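Local coordinates for uncharacterized protein ygiD (Escherichia coli, PDB 2PW6), which cleaves the aromatic ring of DOPA between carbons 4 and 5 in vitro, as a zinc-dependent extradiol dioxygenase whose physiological substrate is unknown, at residues A[189-202]-A[253-266]. Residues are numbered along the deposited sequence; the frame is centred on the assembly and turned at random.
Sequences SPYPWATSFNEYVK and IPVEGIEMGSLSML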
loop_
_atom_site.group_PDB
_atom_site.type_symbol
_atom_site.label_atom_id
_atom_site.label_comp_id
_atom_site.label_asym_id
_atom_site.label_seq_id
_atom_site.Cartn_x
_atom_site.Cartn_y
_atom_site.Cartn_z
ATOM N N SER A 189 19.052 10.413 13.254
ATOM C CA SER A 189 18.772 11.734 13.809
ATOM C C SER A 189 17.751 12.460 12.957
ATOM O O SER A 189 17.733 12.258 11.747
ATOM C CB SER A 189 20.052 12.564 13.929
ATOM O OG SER A 189 20.628 12.409 15.218
ATOM N N PRO A 190 16.869 13.269 13.582
ATOM C CA PRO A 190 15.947 14.100 12.805
ATOM C C PRO A 190 16.643 15.239 12.054
ATOM O O PRO A 190 17.336 16.056 12.662
ATOM C CB PRO A 190 14.988 14.682 13.862
ATOM C CG PRO A 190 15.268 13.952 15.124
ATOM C CD PRO A 190 16.640 13.414 15.034
ATOM N N TYR A 191 16.456 15.283 10.749
ATOM C CA TYR A 191 16.858 16.419 9.944
ATOM C C TYR A 191 16.392 17.691 10.574
ATOM O O TYR A 191 15.284 17.732 11.105
ATOM C CB TYR A 191 16.216 16.327 8.578
ATOM C CG TYR A 191 16.637 15.125 7.813
ATOM C CD1 TYR A 191 17.955 14.645 7.889
ATOM C CD2 TYR A 191 15.746 14.477 6.975
ATOM C CE1 TYR A 191 18.343 13.526 7.156
ATOM C CE2 TYR A 191 16.137 13.376 6.241
ATOM C CZ TYR A 191 17.433 12.916 6.324
ATOM O OH TYR A 191 17.803 11.826 5.577
ATOM N N PRO A 192 17.236 18.750 10.541
ATOM C CA PRO A 192 16.866 19.978 11.226
ATOM C C PRO A 192 15.642 20.660 10.600
ATOM O O PRO A 192 14.866 21.275 11.310
ATOM C CB PRO A 192 18.127 20.850 11.080
ATOM C CG PRO A 192 19.238 19.868 10.796
ATOM C CD PRO A 192 18.564 18.863 9.920
ATOM N N TRP A 193 15.494 20.563 9.279
ATOM C CA TRP A 193 14.341 21.134 8.614
ATOM C C TRP A 193 13.052 20.377 9.023
ATOM O O TRP A 193 12.011 20.986 9.237
ATOM C CB TRP A 193 14.557 21.181 7.081
ATOM C CG TRP A 193 14.759 19.835 6.461
ATOM C CD1 TRP A 193 15.934 19.224 6.230
ATOM C CD2 TRP A 193 13.736 18.933 6.003
ATOM N NE1 TRP A 193 15.731 17.982 5.665
ATOM C CE2 TRP A 193 14.383 17.783 5.513
ATOM C CE3 TRP A 193 12.329 18.984 5.973
ATOM C CZ2 TRP A 193 13.685 16.700 4.984
ATOM C CZ3 TRP A 193 11.637 17.895 5.460
ATOM C CH2 TRP A 193 12.316 16.778 4.963
ATOM N N ALA A 194 13.150 19.059 9.175
ATOM C CA ALA A 194 12.051 18.256 9.713
ATOM C C ALA A 194 11.600 18.735 11.092
ATOM O O ALA A 194 10.387 18.925 11.306
ATOM C CB ALA A 194 12.392 16.754 9.714
ATOM N N THR A 195 12.551 18.936 12.016
ATOM C CA THR A 195 12.257 19.414 13.387
ATOM C C THR A 195 11.719 20.829 13.332
ATOM O O THR A 195 10.740 21.170 14.020
ATOM C CB THR A 195 13.521 19.362 14.306
ATOM O OG1 THR A 195 13.868 17.999 14.577
ATOM C CG2 THR A 195 13.268 20.049 15.624
ATOM N N SER A 196 12.362 21.665 12.516
ATOM C CA SER A 196 11.841 23.014 12.260
ATOM C C SER A 196 10.321 23.005 11.894
ATOM O O SER A 196 9.508 23.601 12.608
ATOM C CB SER A 196 12.662 23.731 11.176
ATOM O OG SER A 196 12.329 25.107 11.113
ATOM N N PHE A 197 9.942 22.331 10.798
ATOM C CA PHE A 197 8.522 22.362 10.365
ATOM C C PHE A 197 7.606 21.758 11.413
ATOM O O PHE A 197 6.553 22.315 11.713
ATOM C CB PHE A 197 8.284 21.712 9.005
ATOM C CG PHE A 197 6.839 21.826 8.525
ATOM C CD1 PHE A 197 6.393 22.984 7.889
ATOM C CD2 PHE A 197 5.930 20.765 8.722
ATOM C CE1 PHE A 197 5.046 23.090 7.449
ATOM C CE2 PHE A 197 4.604 20.859 8.284
ATOM C CZ PHE A 197 4.156 22.026 7.651
ATOM N N ASN A 198 8.037 20.651 12.001
ATOM C CA ASN A 198 7.278 19.973 13.044
ATOM C C ASN A 198 6.945 20.866 14.238
ATOM O O ASN A 198 5.810 20.857 14.745
ATOM C CB ASN A 198 8.037 18.736 13.505
ATOM C CG ASN A 198 7.133 17.695 14.129
ATOM O OD1 ASN A 198 6.333 17.038 13.434
ATOM N ND2 ASN A 198 7.267 17.512 15.438
ATOM N N GLU A 199 7.933 21.656 14.673
ATOM C CA GLU A 199 7.765 22.559 15.812
ATOM C C GLU A 199 6.808 23.708 15.512
ATOM O O GLU A 199 6.075 24.133 16.380
ATOM C CB GLU A 199 9.143 23.073 16.309
ATOM C CG GLU A 199 10.041 21.952 16.902
ATOM C CD GLU A 199 9.432 21.272 18.121
ATOM O OE1 GLU A 199 8.757 21.945 18.926
ATOM O OE2 GLU A 199 9.623 20.053 18.288
ATOM N N TYR A 200 6.840 24.211 14.286
ATOM C CA TYR A 200 5.854 25.156 13.770
ATOM C C TYR A 200 4.435 24.565 13.768
ATOM O O TYR A 200 3.458 25.301 13.945
ATOM C CB TYR A 200 6.246 25.556 12.351
ATOM C CG TYR A 200 5.241 26.385 11.577
ATOM C CD1 TYR A 200 5.000 27.728 11.910
ATOM C CD2 TYR A 200 4.554 25.843 10.483
ATOM C CE1 TYR A 200 4.095 28.505 11.184
ATOM C CE2 TYR A 200 3.640 26.619 9.744
ATOM C CZ TYR A 200 3.418 27.946 10.100
ATOM O OH TYR A 200 2.525 28.726 9.368
ATOM N N VAL A 201 4.333 23.249 13.547
ATOM C CA VAL A 201 3.052 22.540 13.683
ATOM C C VAL A 201 2.579 22.573 15.147
ATOM O O VAL A 201 1.559 23.192 15.452
ATOM C CB VAL A 201 3.063 21.086 13.056
ATOM C CG1 VAL A 201 1.865 20.261 13.533
ATOM C CG2 VAL A 201 3.049 21.167 11.547
ATOM N N LYS A 202 3.354 21.954 16.035
ATOM C CA LYS A 202 3.067 21.916 17.463
ATOM C C LYS A 202 2.802 23.269 18.133
ATOM O O LYS A 202 1.989 23.348 19.066
ATOM C CB LYS A 202 4.220 21.237 18.194
ATOM C CG LYS A 202 4.438 19.790 17.816
ATOM C CD LYS A 202 5.708 19.260 18.426
ATOM C CE LYS A 202 5.768 19.492 19.926
ATOM N NZ LYS A 202 6.968 18.804 20.460
ATOM N N ILE A 253 -1.033 15.826 23.037
ATOM C CA ILE A 253 -0.120 15.120 22.142
ATOM C C ILE A 253 0.234 13.783 22.787
ATOM O O ILE A 253 1.225 13.691 23.495
ATOM C CB ILE A 253 1.151 15.957 21.795
ATOM C CG1 ILE A 253 0.777 17.165 20.925
ATOM C CG2 ILE A 253 2.206 15.105 21.079
ATOM C CD1 ILE A 253 1.773 18.313 20.993
ATOM N N PRO A 254 -0.584 12.738 22.526
ATOM C CA PRO A 254 -0.444 11.388 23.085
ATOM C C PRO A 254 0.875 10.692 22.745
ATOM O O PRO A 254 1.265 9.757 23.451
ATOM C CB PRO A 254 -1.596 10.620 22.433
ATOM C CG PRO A 254 -1.941 11.384 21.246
ATOM C CD PRO A 254 -1.748 12.806 21.627
ATOM N N VAL A 255 1.527 11.130 21.662
ATOM C CA VAL A 255 2.804 10.571 21.240
ATOM C C VAL A 255 3.414 11.415 20.109
ATOM O O VAL A 255 2.687 12.124 19.401
ATOM C CB VAL A 255 2.672 9.061 20.897
ATOM C CG1 VAL A 255 2.132 8.845 19.480
ATOM C CG2 VAL A 255 3.992 8.301 21.146
ATOM N N GLU A 256 4.726 11.447 20.002
ATOM C CA GLU A 256 5.357 12.277 19.005
ATOM C C GLU A 256 6.727 11.735 18.791
ATOM O O GLU A 256 7.151 10.878 19.516
ATOM C CB GLU A 256 5.413 13.722 19.437
ATOM C CG GLU A 256 6.633 14.056 20.244
ATOM C CD GLU A 256 6.620 15.454 20.763
ATOM O OE1 GLU A 256 7.103 16.350 20.067
ATOM O OE2 GLU A 256 6.124 15.658 21.874
ATOM N N GLY A 257 7.399 12.201 17.757
ATOM C CA GLY A 257 8.541 11.490 17.238
ATOM C C GLY A 257 8.850 11.827 15.810
ATOM O O GLY A 257 7.980 12.119 15.054
ATOM N N ILE A 258 10.107 11.807 15.449
ATOM C CA ILE A 258 10.463 11.883 14.075
ATOM C C ILE A 258 11.353 10.746 13.801
ATOM O O ILE A 258 12.428 10.675 14.322
ATOM C CB ILE A 258 11.211 13.137 13.752
ATOM C CG1 ILE A 258 10.402 14.346 14.149
ATOM C CG2 ILE A 258 11.481 13.197 12.296
ATOM C CD1 ILE A 258 10.907 15.580 13.616
ATOM N N GLU A 259 10.885 9.837 12.985
ATOM C CA GLU A 259 11.641 8.645 12.613
ATOM C C GLU A 259 12.299 8.771 11.240
ATOM O O GLU A 259 11.818 9.485 10.371
ATOM C CB GLU A 259 10.740 7.402 12.624
ATOM C CG GLU A 259 10.138 7.092 13.952
ATOM C CD GLU A 259 11.170 6.646 14.956
ATOM O OE1 GLU A 259 12.113 5.918 14.584
ATOM O OE2 GLU A 259 11.032 7.020 16.132
HETATM N N MSE A 260 13.392 8.042 11.062
HETATM C CA MSE A 260 14.145 7.996 9.808
HETATM C C MSE A 260 14.455 9.361 9.203
HETATM O O MSE A 260 14.435 9.514 7.984
HETATM C CB MSE A 260 13.434 7.098 8.807
HETATM C CG MSE A 260 13.287 5.662 9.316
HETATM SE SE MSE A 260 12.190 4.544 8.151
HETATM C CE MSE A 260 10.446 5.256 8.635
ATOM N N GLY A 261 14.722 10.339 10.075
ATOM C CA GLY A 261 15.088 11.683 9.675
ATOM C C GLY A 261 13.939 12.606 9.300
ATOM O O GLY A 261 13.956 13.781 9.657
ATOM N N SER A 262 12.945 12.109 8.568
ATOM C CA SER A 262 11.835 13.004 8.203
ATOM C C SER A 262 10.397 12.469 8.348
ATOM O O SER A 262 9.468 13.204 8.095
ATOM C CB SER A 262 12.044 13.604 6.805
ATOM O OG SER A 262 12.249 12.560 5.902
ATOM N N LEU A 263 10.202 11.224 8.761
ATOM C CA LEU A 263 8.842 10.754 9.030
ATOM C C LEU A 263 8.327 11.255 10.378
ATOM O O LEU A 263 8.633 10.670 11.415
ATOM C CB LEU A 263 8.767 9.232 8.939
ATOM C CG LEU A 263 7.385 8.575 8.801
ATOM C CD1 LEU A 263 6.576 9.072 7.551
ATOM C CD2 LEU A 263 7.594 7.105 8.705
ATOM N N SER A 264 7.532 12.326 10.378
ATOM C CA SER A 264 6.980 12.783 11.663
ATOM C C SER A 264 5.790 11.961 12.212
ATOM O O SER A 264 4.848 11.601 11.487
ATOM C CB SER A 264 6.679 14.269 11.702
ATOM O OG SER A 264 6.169 14.588 12.989
HETATM N N MSE A 265 5.885 11.660 13.505
HETATM C CA MSE A 265 4.991 10.712 14.162
HETATM C C MSE A 265 4.102 11.456 15.138
HETATM O O MSE A 265 3.412 10.853 15.964
HETATM C CB MSE A 265 5.784 9.609 14.886
HETATM C CG MSE A 265 6.484 8.559 14.029
HETATM SE SE MSE A 265 5.470 7.656 12.579
HETATM C CE MSE A 265 5.953 5.809 12.890
ATOM N N LEU A 266 4.128 12.778 15.038
ATOM C CA LEU A 266 3.281 13.644 15.812
ATOM C C LEU A 266 1.786 13.274 15.751
ATOM O O LEU A 266 1.125 13.469 14.712
ATOM C CB LEU A 266 3.461 15.083 15.351
ATOM C CG LEU A 266 2.643 16.117 16.116
ATOM C CD1 LEU A 266 3.029 16.151 17.602
ATOM C CD2 LEU A 266 2.873 17.436 15.513
HETATM O O HOH W 1 6.647 14.774 16.249
#
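Gly261 lies against the ring of Tyr191: its CA stands 4.0 Å from the ring centroid and 14° off the normal, a CH-pi contact over one face. Gly261 O accepts the N-H of Tyr191 N at 3.1 Å, in the carbonyl plane on a lone pair, bent to 140° at the hydrogen. As Tyr191 is the N-cap of helix 192-202, this bond ties the helix start to the hairpin turn; Tyr191 OH hydrogen-bonds to the backbone O of Thr181. Further along, Asn198 uses both ends of its amide. Asn198 OD1 takes a very short 2.5 Å hydrogen bond from Ser264 OG, set anti to the serine's own N (chi1 -179°), while Asn198 ND2 donates to a water 2.9 Å away that also accepts from Gly257 N. Ile258 CD1 rests against Ala194, Thr195 and Asn198, and Leu266 CD2 meets Val201 CG1 and Lys202 CG, each at 3.6 Å. At the far end Lys202 NZ forms a salt bridge with Glu256 OE1, with a longer one to Glu199. Helix 192-202 thus packs along strand 263-264 of an antiparallel hairpin with a classic beta bulge (Ser262 and Leu263 facing Glu259), Ser264's side chain about 7 Å from that of zinc ligand His177 in this LigB-family dioxygenase.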